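Local coordinates for protein putative gamma-hydroxymuconic semialdehyde dehydrogenase (Pseudomonas, PDB 4GO3) that probably oxidises gamma-hydroxymuconic semialdehyde with a nicotinamide coenzyme, as a member of the aldehyde dehydrogenase family, at residues Gln2-Ile7 / Phe11-Ala16; Ala48-Phe53 / His215-Lys220; Arg300-Ala305 / Lys345-Gly350; Glu397-Ala402 / Ala425-Ala430. The protein carries 2 engineered substitutions. One frame throughout, in Å; residues are numbered along the deposited sequence.

Contact 1. Residues Gln2-Ile7 / Phe11-Ala16; sequences QNQLYI and FVDAVA
Phe11 lies between Gln2 and Tyr6 in a small antiparallel beta hairpin formed by strands 5-6 and 11-12. The side-chain amide of Gln2 stacks on one face of the Phe11 ring, its plane only 11° from that of the ring. Tyr6 meets the opposite face with its edge, a T-shaped pair with ring centroids 4.5 Å apart and planes at 70°. That approach follows from the first torsion of Tyr6, which sets CG anti to the backbone N (chi1 -157°) and brings the CD1 and CE1 side of the ring to Phe11. The Tyr6 hydroxyl is hydrogen-bonded to Thr189 of helix 179-191, which ties the hairpin to that helix.

The backbone evidence for the hairpin is a reciprocal pair of bonds, Leu5 N to Val12 O at 2.7 Å and Val12 N to Leu5 O at 2.8 Å. On the sheet face opposite the aromatic pair, Leu5 CB packs 4.2 Å from Val12 CG2, and Leu5 CD1 reaches Ala14 CB. Farther along, Gln4 bonds to the poorly ordered Asp13: NE2 is 3.1 Å from OD2, which lies close to the Gln4 amide plane, while NE2 itself sits above the Asp13 carboxylate plane.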
loop_
_atom_site.group_PDB
_atom_site.type_symbol
_atom_site.label_atom_id
_atom_site.label_comp_id
_atom_site.label_asym_id
_atom_site.label_seq_id
_atom_site.Cartn_x
_atom_site.Cartn_y
_atom_site.Cartn_z
ATOM N N GLN A 2 17.294 24.872 18.013
ATOM C CA GLN A 2 18.043 23.723 17.575
ATOM C C GLN A 2 18.098 23.718 16.079
ATOM O O GLN A 2 17.100 23.908 15.430
ATOM C CB GLN A 2 17.370 22.470 18.092
ATOM C CG GLN A 2 17.120 22.494 19.575
ATOM C CD GLN A 2 18.390 22.411 20.356
ATOM O OE1 GLN A 2 18.370 22.272 21.571
ATOM N NE2 GLN A 2 19.510 22.498 19.669
ATOM N N ASN A 3 19.283 23.501 15.534
ATOM C CA ASN A 3 19.544 23.729 14.120
ATOM C C ASN A 3 20.431 22.671 13.534
ATOM O O ASN A 3 21.025 22.842 12.483
ATOM C CB ASN A 3 20.157 25.120 13.897
ATOM C CG ASN A 3 21.573 25.248 14.422
ATOM O OD1 ASN A 3 21.879 24.880 15.537
ATOM N ND2 ASN A 3 22.431 25.812 13.615
ATOM N N GLN A 4 20.506 21.563 14.244
ATOM C CA GLN A 4 21.350 20.475 13.868
ATOM C C GLN A 4 20.490 19.263 13.578
ATOM O O GLN A 4 19.292 19.302 13.734
ATOM C CB GLN A 4 22.328 20.201 15.000
ATOM C CG GLN A 4 23.446 21.209 15.076
ATOM C CD GLN A 4 24.133 21.259 16.413
ATOM O OE1 GLN A 4 23.499 21.413 17.438
ATOM N NE2 GLN A 4 25.441 21.157 16.402
ATOM N N LEU A 5 21.092 18.177 13.143
ATOM C CA LEU A 5 20.304 17.007 12.893
ATOM C C LEU A 5 20.096 16.361 14.216
ATOM O O LEU A 5 20.869 16.568 15.117
ATOM C CB LEU A 5 21.059 16.063 11.986
ATOM C CG LEU A 5 21.726 16.689 10.784
ATOM C CD1 LEU A 5 22.700 15.705 10.263
ATOM C CD2 LEU A 5 20.680 17.031 9.756
ATOM N N TYR A 6 19.038 15.581 14.346
ATOM C CA TYR A 6 18.838 14.840 15.567
ATOM C C TYR A 6 18.991 13.387 15.247
ATOM O O TYR A 6 18.169 12.811 14.578
ATOM C CB TYR A 6 17.478 15.106 16.187
ATOM C CG TYR A 6 17.438 14.824 17.668
ATOM C CD1 TYR A 6 18.010 15.689 18.572
ATOM C CD2 TYR A 6 16.847 13.692 18.158
ATOM C CE1 TYR A 6 17.987 15.440 19.910
ATOM C CE2 TYR A 6 16.825 13.441 19.492
ATOM C CZ TYR A 6 17.398 14.319 20.364
ATOM O OH TYR A 6 17.374 14.075 21.701
ATOM N N ILE A 7 20.075 12.806 15.727
ATOM C CA ILE A 7 20.365 11.419 15.476
ATOM C C ILE A 7 20.891 10.721 16.713
ATOM O O ILE A 7 21.900 11.088 17.271
ATOM C CB ILE A 7 21.340 11.259 14.309
ATOM C CG1 ILE A 7 20.645 11.627 13.004
ATOM C CG2 ILE A 7 21.825 9.848 14.228
ATOM C CD1 ILE A 7 21.544 12.138 11.952
ATOM N N PHE A 11 21.974 16.088 18.899
ATOM C CA PHE A 11 21.923 17.113 17.883
ATOM C C PHE A 11 23.312 17.178 17.337
ATOM O O PHE A 11 24.246 17.269 18.082
ATOM C CB PHE A 11 21.560 18.449 18.496
ATOM C CG PHE A 11 20.097 18.646 18.689
ATOM C CD1 PHE A 11 19.292 19.019 17.644
ATOM C CD2 PHE A 11 19.526 18.462 19.921
ATOM C CE1 PHE A 11 17.968 19.193 17.834
ATOM C CE2 PHE A 11 18.198 18.643 20.105
ATOM C CZ PHE A 11 17.422 19.001 19.073
ATOM N N VAL A 12 23.456 17.098 16.032
ATOM C CA VAL A 12 24.764 17.000 15.441
ATOM C C VAL A 12 24.696 17.567 14.067
ATOM O O VAL A 12 23.656 17.559 13.445
ATOM C CB VAL A 12 25.218 15.549 15.308
ATOM C CG1 VAL A 12 25.296 14.897 16.655
ATOM C CG2 VAL A 12 24.303 14.795 14.390
ATOM N N ASP A 13 25.826 18.057 13.599
ATOM C CA ASP A 13 25.919 18.642 12.291
ATOM C C ASP A 13 26.049 17.521 11.292
ATOM O O ASP A 13 26.341 16.409 11.663
ATOM C CB ASP A 13 27.112 19.597 12.249
ATOM C CG ASP A 13 27.049 20.673 13.356
ATOM O OD1 ASP A 13 26.387 21.716 13.167
ATOM O OD2 ASP A 13 27.664 20.485 14.423
ATOM N N ALA A 14 25.799 17.856 10.043
ATOM C CA ALA A 14 25.841 16.903 8.977
ATOM C C ALA A 14 27.234 16.352 8.871
ATOM O O ALA A 14 28.200 17.032 9.141
ATOM C CB ALA A 14 25.457 17.558 7.717
ATOM N N VAL A 15 27.359 15.109 8.475
ATOM C CA VAL A 15 28.685 14.568 8.373
ATOM C C VAL A 15 29.531 15.522 7.571
ATOM O O VAL A 15 30.543 16.005 8.041
ATOM C CB VAL A 15 28.682 13.173 7.757
ATOM C CG1 VAL A 15 28.147 13.219 6.380
ATOM C CG2 VAL A 15 30.059 12.598 7.748
ATOM N N ALA A 16 29.097 15.815 6.359
ATOM C CA ALA A 16 29.899 16.648 5.464
ATOM C C ALA A 16 29.853 18.086 5.905
ATOM O O ALA A 16 30.467 18.958 5.291
ATOM C CB ALA A 16 29.448 16.528 4.017
#

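Contact 2. Residues Ala48-Phe53 / His215-Lys220; sequences AAKRAF and HLDVGK
Lys50 and Asp217 mark the closest backbone approach, their CA atoms 7.6 Å apart. Residues 48-53 are a stretch of helix 39-57, whereas residues 215-220 lead from helix 205-214 into strand 220-224 through a type I beta turn from His215 to Val218. Asp217 occupies the third position of that turn, and its CB points to the helix as that of Lys50 points to the turn.

One salt bridge spans the gap, with Lys50 NZ 3.1 Å from Asp217 OD1. The ammonium comes at this oxygen from above the carboxylate plane, 58° out of it, and OD2 is clearly farther away at 3.9 Å from NZ. Lys50 starts out extended, with CG anti to the backbone N (chi1 -159°), then bends in its last two torsions to carry NZ over the carboxylate; CD meanwhile passes 3.9 Å from Asp217 CG. The small buried area, 81 Å², fits a bridge at the protein surface.

Around the bridge, His215 and Asp217 touch Val46, one turn earlier in helix 39-57. Ala49 packs on Val141 of strand 130-145 and Val170 of strand 168-172, in the mixed sheet that also holds strand 220-224, consistent with a Rossmann-type coenzyme-binding domain.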
loop_
_atom_site.group_PDB
_atom_site.type_symbol
_atom_site.label_atom_id
_atom_site.label_comp_id
_atom_site.label_asym_id
_atom_site.label_seq_id
_atom_site.Cartn_x
_atom_site.Cartn_y
_atom_site.Cartn_z
ATOM N N ALA A 48 20.478 4.319 13.510
ATOM C CA ALA A 48 20.054 4.645 14.855
ATOM C C ALA A 48 18.658 4.149 15.132
ATOM O O ALA A 48 18.349 3.737 16.232
ATOM C CB ALA A 48 20.105 6.127 15.043
ATOM N N ALA A 49 17.816 4.210 14.114
ATOM C CA ALA A 49 16.437 3.794 14.205
ATOM C C ALA A 49 16.354 2.288 14.200
ATOM O O ALA A 49 15.570 1.713 14.918
ATOM C CB ALA A 49 15.638 4.375 13.068
ATOM N N LYS A 50 17.188 1.660 13.396
ATOM C CA LYS A 50 17.308 0.224 13.356
ATOM C C LYS A 50 17.781 -0.322 14.688
ATOM O O LYS A 50 17.324 -1.344 15.161
ATOM C CB LYS A 50 18.328 -0.129 12.297
ATOM C CG LYS A 50 18.226 -1.529 11.787
ATOM C CD LYS A 50 19.265 -1.792 10.751
ATOM C CE LYS A 50 19.830 -3.163 10.888
ATOM N NZ LYS A 50 19.962 -3.794 9.566
ATOM N N ARG A 51 18.729 0.363 15.297
ATOM C CA ARG A 51 19.250 -0.044 16.579
ATOM C C ARG A 51 18.185 0.108 17.611
ATOM O O ARG A 51 18.092 -0.678 18.538
ATOM C CB ARG A 51 20.410 0.850 16.972
ATOM C CG ARG A 51 21.748 0.268 16.683
ATOM C CD ARG A 51 22.620 1.287 16.033
ATOM N NE ARG A 51 22.767 2.444 16.891
ATOM C CZ ARG A 51 23.409 3.545 16.546
ATOM N NH1 ARG A 51 23.970 3.641 15.358
ATOM N NH2 ARG A 51 23.496 4.542 17.401
ATOM N N ALA A 52 17.385 1.148 17.449
ATOM C CA ALA A 52 16.402 1.516 18.437
ATOM C C ALA A 52 15.174 0.652 18.363
ATOM O O ALA A 52 14.471 0.497 19.344
ATOM C CB ALA A 52 16.033 2.946 18.272
ATOM N N PHE A 53 14.929 0.090 17.190
ATOM C CA PHE A 53 13.680 -0.587 16.895
ATOM C C PHE A 53 13.261 -1.717 17.799
ATOM O O PHE A 53 12.156 -1.736 18.291
ATOM C CB PHE A 53 13.664 -1.117 15.475
ATOM C CG PHE A 53 12.426 -1.878 15.148
ATOM C CD1 PHE A 53 11.226 -1.238 15.031
ATOM C CD2 PHE A 53 12.454 -3.231 14.988
ATOM C CE1 PHE A 53 10.113 -1.926 14.741
ATOM C CE2 PHE A 53 11.332 -3.904 14.702
ATOM C CZ PHE A 53 10.168 -3.254 14.580
ATOM N N HIS A 215 16.851 3.784 0.842
ATOM C CA HIS A 215 17.480 2.969 1.858
ATOM C C HIS A 215 16.954 1.555 1.961
ATOM O O HIS A 215 15.764 1.351 2.121
ATOM C CB HIS A 215 17.363 3.630 3.210
ATOM C CG HIS A 215 18.557 3.421 4.073
ATOM N ND1 HIS A 215 19.392 4.447 4.438
ATOM C CD2 HIS A 215 19.076 2.302 4.617
ATOM C CE1 HIS A 215 20.368 3.971 5.179
ATOM N NE2 HIS A 215 20.198 2.672 5.304
ATOM N N LEU A 216 17.879 0.607 2.011
ATOM C CA LEU A 216 17.581 -0.796 2.167
ATOM C C LEU A 216 16.953 -1.158 3.496
ATOM O O LEU A 216 16.252 -2.137 3.581
ATOM C CB LEU A 216 18.862 -1.612 2.015
ATOM C CG LEU A 216 19.688 -1.642 0.727
ATOM C CD1 LEU A 216 20.445 -2.951 0.633
ATOM C CD2 LEU A 216 18.847 -1.411 -0.499
ATOM N N ASP A 217 17.217 -0.405 4.544
ATOM C CA ASP A 217 16.727 -0.788 5.859
ATOM C C ASP A 217 15.467 -0.075 6.240
ATOM O O ASP A 217 14.934 -0.287 7.312
ATOM C CB ASP A 217 17.759 -0.515 6.931
ATOM C CG ASP A 217 18.892 -1.476 6.891
ATOM O OD1 ASP A 217 18.656 -2.686 6.946
ATOM O OD2 ASP A 217 20.028 -1.015 6.797
ATOM N N VAL A 218 14.994 0.779 5.353
ATOM C CA VAL A 218 13.723 1.417 5.542
ATOM C C VAL A 218 12.649 0.540 4.935
ATOM O O VAL A 218 12.734 0.137 3.796
ATOM C CB VAL A 218 13.701 2.799 4.936
ATOM C CG1 VAL A 218 12.300 3.270 4.772
ATOM C CG2 VAL A 218 14.462 3.736 5.811
ATOM N N GLY A 219 11.651 0.231 5.743
ATOM C CA GLY A 219 10.559 -0.639 5.362
ATOM C C GLY A 219 9.349 0.041 4.770
ATOM O O GLY A 219 8.488 -0.617 4.191
ATOM N N LYS A 220 9.273 1.343 4.938
ATOM C CA LYS A 220 8.194 2.114 4.380
ATOM C C LYS A 220 8.686 3.527 4.228
ATOM O O LYS A 220 9.436 4.004 5.044
ATOM C CB LYS A 220 6.992 2.064 5.305
ATOM C CG LYS A 220 5.853 2.967 4.923
ATOM C CD LYS A 220 4.633 2.628 5.713
ATOM C CE LYS A 220 3.440 3.288 5.139
ATOM N NZ LYS A 220 3.919 4.512 4.561
#

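Contact 3. Residues Arg300-Ala305 / Lys345-Gly350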
loop_
_atom_site.group_PDB
_atom_site.type_symbol
_atom_site.label_atom_id
_atom_site.label_comp_id
_atom_site.label_asym_id
_atom_site.label_seq_id
_atom_site.Cartn_x
_atom_site.Cartn_y
_atom_site.Cartn_z
ATOM N N ARG A 300 -19.724 39.038 -1.325
ATOM C CA ARG A 300 -19.293 38.996 0.042
ATOM C C ARG A 300 -17.942 38.361 0.128
ATOM O O ARG A 300 -17.175 38.655 1.025
ATOM C CB ARG A 300 -20.289 38.210 0.874
ATOM C CG ARG A 300 -21.627 38.117 0.243
ATOM C CD ARG A 300 -22.534 37.236 1.038
ATOM N NE ARG A 300 -22.658 37.716 2.398
ATOM C CZ ARG A 300 -23.706 37.502 3.178
ATOM N NH1 ARG A 300 -24.740 36.808 2.733
ATOM N NH2 ARG A 300 -23.713 37.985 4.404
ATOM N N PHE A 301 -17.654 37.472 -0.808
ATOM C CA PHE A 301 -16.381 36.762 -0.788
ATOM C C PHE A 301 -15.249 37.674 -1.224
ATOM O O PHE A 301 -14.202 37.738 -0.575
ATOM C CB PHE A 301 -16.433 35.498 -1.654
ATOM C CG PHE A 301 -15.169 34.673 -1.611
ATOM C CD1 PHE A 301 -14.298 34.644 -2.694
ATOM C CD2 PHE A 301 -14.850 33.934 -0.489
ATOM C CE1 PHE A 301 -13.141 33.890 -2.651
ATOM C CE2 PHE A 301 -13.698 33.183 -0.438
ATOM C CZ PHE A 301 -12.843 33.159 -1.515
ATOM N N ILE A 302 -15.437 38.411 -2.304
ATOM C CA ILE A 302 -14.406 39.334 -2.750
ATOM C C ILE A 302 -14.175 40.487 -1.775
ATOM O O ILE A 302 -13.085 40.992 -1.664
ATOM C CB ILE A 302 -14.697 39.878 -4.138
ATOM C CG1 ILE A 302 -14.799 38.745 -5.134
ATOM C CG2 ILE A 302 -13.601 40.806 -4.574
ATOM C CD1 ILE A 302 -15.256 39.202 -6.468
ATOM N N ALA A 303 -15.202 40.896 -1.061
ATOM C CA ALA A 303 -15.027 41.888 -0.035
ATOM C C ALA A 303 -14.271 41.281 1.124
ATOM O O ALA A 303 -13.441 41.931 1.746
ATOM C CB ALA A 303 -16.343 42.381 0.425
ATOM N N LEU A 304 -14.479 40.001 1.351
ATOM C CA LEU A 304 -13.715 39.333 2.371
ATOM C C LEU A 304 -12.259 39.242 1.954
ATOM O O LEU A 304 -11.374 39.733 2.632
ATOM C CB LEU A 304 -14.295 37.956 2.639
ATOM C CG LEU A 304 -13.835 37.282 3.916
ATOM C CD1 LEU A 304 -14.094 38.144 5.097
ATOM C CD2 LEU A 304 -14.571 36.010 4.036
ATOM N N ALA A 305 -12.025 38.630 0.815
ATOM C CA ALA A 305 -10.686 38.413 0.338
ATOM C C ALA A 305 -9.863 39.668 0.481
ATOM O O ALA A 305 -8.709 39.632 0.889
ATOM C CB ALA A 305 -10.724 37.969 -1.083
ATOM N N LYS A 345 -9.975 36.427 -15.088
ATOM C CA LYS A 345 -10.293 37.755 -14.643
ATOM C C LYS A 345 -10.119 37.788 -13.156
ATOM O O LYS A 345 -10.918 37.245 -12.419
ATOM C CB LYS A 345 -11.732 38.124 -14.980
ATOM C CG LYS A 345 -12.055 38.155 -16.450
ATOM C CD LYS A 345 -11.111 39.039 -17.224
ATOM C CE LYS A 345 -11.003 38.582 -18.656
ATOM N NZ LYS A 345 -12.294 38.100 -19.169
ATOM N N VAL A 346 -9.064 38.437 -12.717
ATOM C CA VAL A 346 -8.831 38.620 -11.305
ATOM C C VAL A 346 -9.811 39.529 -10.593
ATOM O O VAL A 346 -9.891 40.681 -10.860
ATOM C CB VAL A 346 -7.492 39.228 -11.115
ATOM C CG1 VAL A 346 -7.292 39.605 -9.715
ATOM C CG2 VAL A 346 -6.482 38.300 -11.549
ATOM N N LEU A 347 -10.514 38.997 -9.628
ATOM C CA LEU A 347 -11.536 39.735 -8.892
ATOM C C LEU A 347 -11.000 40.275 -7.569
ATOM O O LEU A 347 -11.636 41.114 -6.936
ATOM C CB LEU A 347 -12.748 38.837 -8.624
ATOM C CG LEU A 347 -13.283 37.970 -9.768
ATOM C CD1 LEU A 347 -14.581 37.279 -9.359
ATOM C CD2 LEU A 347 -13.497 38.785 -11.034
ATOM N N ALA A 348 -9.851 39.785 -7.162
ATOM C CA ALA A 348 -9.160 40.295 -6.006
ATOM C C ALA A 348 -7.780 39.712 -6.086
ATOM O O ALA A 348 -7.618 38.611 -6.536
ATOM C CB ALA A 348 -9.846 39.859 -4.732
ATOM N N GLY A 349 -6.782 40.454 -5.658
ATOM C CA GLY A 349 -5.428 39.962 -5.694
ATOM C C GLY A 349 -4.782 40.058 -7.055
ATOM O O GLY A 349 -5.053 40.959 -7.825
ATOM N N GLY A 350 -3.917 39.099 -7.354
ATOM C CA GLY A 350 -3.284 39.041 -8.654
ATOM C C GLY A 350 -1.811 39.367 -8.604
ATOM O O GLY A 350 -1.136 39.369 -9.626
#
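Ile302 carries most of this helix-to-strand contact, with both of its branches used. The closest backbone approach is also here, Ile302 CA lying 6.2 Å from Ala348 CA. The longer branch, with CG1 beside the backbone N and anti to the carbonyl carbon (chi1 -59°), runs out to CD1, which packs against Leu347 CB at 3.3 Å and Leu347 CD1 at 3.5 Å, the two side chains crossing at a slant. The shorter branch, CG2, is anti to the backbone N and turns to Ala348, 3.9 Å from its CB. It also borders the carbonyl oxygen of Leu347, which accepts a hydrogen bond from Lys306 NZ, farther along the helix.

One turn on, Ala305 presents CB to the same alanine, 4.2 Å from Ala348 CB. Leu347 and Ala348 can both face the helix because they form a classic beta bulge opposite Val368, where the chain turns a corner.

Strand 345-348 is an outermost strand, within this chain, of a seven-stranded mixed sheet, and it pairs antiparallel with strand 367-370. Phe301 and Ala305 both rest on Val368 of that neighbour, and Phe301 and Leu304 pack against helix 262-274.

Contact 4. Residues Glu397-Ala402 / Ala425-Ala430. Engineered in segment 425-430: Asn426 (natural residue Ser).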
loop_
_atom_site.group_PDB
_atom_site.type_symbol
_atom_site.label_atom_id
_atom_site.label_comp_id
_atom_site.label_asym_id
_atom_site.label_seq_id
_atom_site.Cartn_x
_atom_site.Cartn_y
_atom_site.Cartn_z
ATOM N N GLU A 397 -23.405 19.187 -13.811
ATOM C CA GLU A 397 -22.363 20.100 -14.211
ATOM C C GLU A 397 -21.311 20.140 -13.119
ATOM O O GLU A 397 -20.190 19.703 -13.325
ATOM C CB GLU A 397 -22.937 21.483 -14.457
ATOM C CG GLU A 397 -22.858 21.951 -15.903
ATOM C CD GLU A 397 -22.877 23.473 -16.041
ATOM O OE1 GLU A 397 -21.794 24.093 -16.155
ATOM O OE2 GLU A 397 -23.982 24.049 -16.052
ATOM N N ALA A 398 -21.705 20.639 -11.951
ATOM C CA ALA A 398 -20.874 20.708 -10.736
ATOM C C ALA A 398 -20.028 19.483 -10.427
ATOM O O ALA A 398 -18.876 19.606 -10.068
ATOM C CB ALA A 398 -21.740 21.032 -9.543
ATOM N N LEU A 399 -20.623 18.305 -10.530
ATOM C CA LEU A 399 -19.910 17.045 -10.361
ATOM C C LEU A 399 -18.820 16.939 -11.410
ATOM O O LEU A 399 -17.656 16.685 -11.085
ATOM C CB LEU A 399 -20.856 15.872 -10.510
ATOM C CG LEU A 399 -20.651 14.690 -9.568
ATOM C CD1 LEU A 399 -21.006 13.404 -10.287
ATOM C CD2 LEU A 399 -19.235 14.637 -9.063
ATOM N N ALA A 400 -19.200 17.148 -12.669
ATOM C CA ALA A 400 -18.263 17.046 -13.776
ATOM C C ALA A 400 -17.032 17.892 -13.509
ATOM O O ALA A 400 -15.900 17.425 -13.646
ATOM C CB ALA A 400 -18.921 17.463 -15.057
ATOM N N ILE A 401 -17.260 19.138 -13.115
ATOM C CA ILE A 401 -16.155 20.059 -12.853
ATOM C C ILE A 401 -15.308 19.561 -11.693
ATOM O O ILE A 401 -14.093 19.427 -11.813
ATOM C CB ILE A 401 -16.660 21.463 -12.529
ATOM C CG1 ILE A 401 -17.405 22.043 -13.723
ATOM C CG2 ILE A 401 -15.515 22.360 -12.184
ATOM C CD1 ILE A 401 -18.275 23.236 -13.355
ATOM N N ALA A 402 -15.968 19.280 -10.573
ATOM C CA ALA A 402 -15.303 18.772 -9.388
ATOM C C ALA A 402 -14.364 17.623 -9.741
ATOM O O ALA A 402 -13.278 17.504 -9.184
ATOM C CB ALA A 402 -16.332 18.313 -8.381
ATOM N N ALA A 425 -21.219 13.878 -2.538
ATOM C CA ALA A 425 -20.122 13.329 -1.754
ATOM C C ALA A 425 -19.731 11.908 -2.204
ATOM O O ALA A 425 -18.557 11.587 -2.264
ATOM C CB ALA A 425 -20.479 13.341 -0.304
ATOM N N ASN A 426 -20.724 11.118 -2.566
ATOM C CA ASN A 426 -20.562 9.748 -2.969
ATOM C C ASN A 426 -20.037 9.656 -4.388
ATOM O O ASN A 426 -19.462 8.658 -4.774
ATOM C CB ASN A 426 -21.918 9.058 -2.798
ATOM C CG ASN A 426 -22.035 7.767 -3.540
ATOM O OD1 ASN A 426 -21.475 6.763 -3.146
ATOM N ND2 ASN A 426 -22.812 7.774 -4.601
ATOM N N ALA A 427 -20.202 10.719 -5.150
ATOM C CA ALA A 427 -19.841 10.739 -6.557
ATOM C C ALA A 427 -18.541 11.475 -6.846
ATOM O O ALA A 427 -17.984 11.321 -7.935
ATOM C CB ALA A 427 -20.976 11.322 -7.384
ATOM N N ILE A 428 -18.041 12.246 -5.892
ATOM C CA ILE A 428 -16.787 12.950 -6.094
ATOM C C ILE A 428 -15.617 12.035 -5.812
ATOM O O ILE A 428 -15.507 11.507 -4.732
ATOM C CB ILE A 428 -16.640 14.154 -5.167
ATOM C CG1 ILE A 428 -17.871 15.032 -5.204
ATOM C CG2 ILE A 428 -15.493 14.990 -5.605
ATOM C CD1 ILE A 428 -17.624 16.433 -4.740
ATOM N N HIS A 429 -14.740 11.882 -6.780
ATOM C CA HIS A 429 -13.579 11.066 -6.580
ATOM C C HIS A 429 -12.556 11.853 -5.821
ATOM O O HIS A 429 -11.701 12.484 -6.395
ATOM C CB HIS A 429 -13.064 10.562 -7.917
ATOM C CG HIS A 429 -14.136 9.940 -8.753
ATOM N ND1 HIS A 429 -14.275 10.185 -10.099
ATOM C CD2 HIS A 429 -15.148 9.107 -8.418
ATOM C CE1 HIS A 429 -15.317 9.518 -10.563
ATOM N NE2 HIS A 429 -15.861 8.853 -9.563
ATOM N N ALA A 430 -12.691 11.800 -4.505
ATOM C CA ALA A 430 -11.762 12.407 -3.559
ATOM C C ALA A 430 -11.725 11.528 -2.324
ATOM O O ALA A 430 -12.681 10.815 -2.052
ATOM C CB ALA A 430 -12.212 13.798 -3.197
#
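Leu399 and Ala427 join two neighbouring helices, 395-403 and 418-427, that lie on the seven-stranded mixed sheet of this alpha/beta fold. The meeting takes place where the second helix gives way to the loop leading into strand 432-435, and its closest backbone pair is Leu399 with Ile428, CA atoms 6.7 Å apart.

Leu399 sends its two methyls to different partners. CD1 packs on Ala427 CB at 3.6 Å, and CD2 lies 4.1 Å from Ile428 CG1. The second methyl also borders the backbone of Ala427, 3.7 Å from its carbonyl O. One turn later, Ala402 CB meets Ile428 CD1 at 4.3 Å. Ile428 thus touches both helix residues with its longer branch, whose first torsion (chi1 -50°) swings CG1 away from the carbonyl carbon. The side chains that meet are all apolar, and the buried area is modest, 163 Å² in all.

Polar links flank it. Asn403, at the end of helix 395-403, takes a hydrogen bond from His429 N, the centre of an inverse gamma turn, and gives one to Ala427 O just before that turn. Toward the second subunit, Asn426, an engineered residue, has its backbone O bonded to Lys137 of that subunit, and Ala425 packs on Val473 there.

Ala402 also touches Ala253 and Ile255, while Ile428 touches Ser411. Each helix joins two parallel strands, 386-392 to 411-414 and 411-414 to 432-435, so the contact pairs the helices of two successive beta-alpha-beta crossovers.

From the N terminus, contact 1 closes the shortest loop, a hairpin with three residues between its segments. Contact 2 opens after it and spans 161 residues, bringing helix 39-57 to the turn before strand 220-224. Contact 3 closes a 39-residue loop from helix 294-307 to an outer strand of the seven-stranded sheet, and contact 4 a 22-residue loop between helices on that sheet. All four follow in series, so none nests in or crosses another. Contacts 1 and 2 touch, through Ile7 CG2 and Ala48 CB at 4.2 Å; contacts 3 and 4 have centres about 25 Å apart. Contacts 2 and 4 lie on opposite sides of the chain's centre.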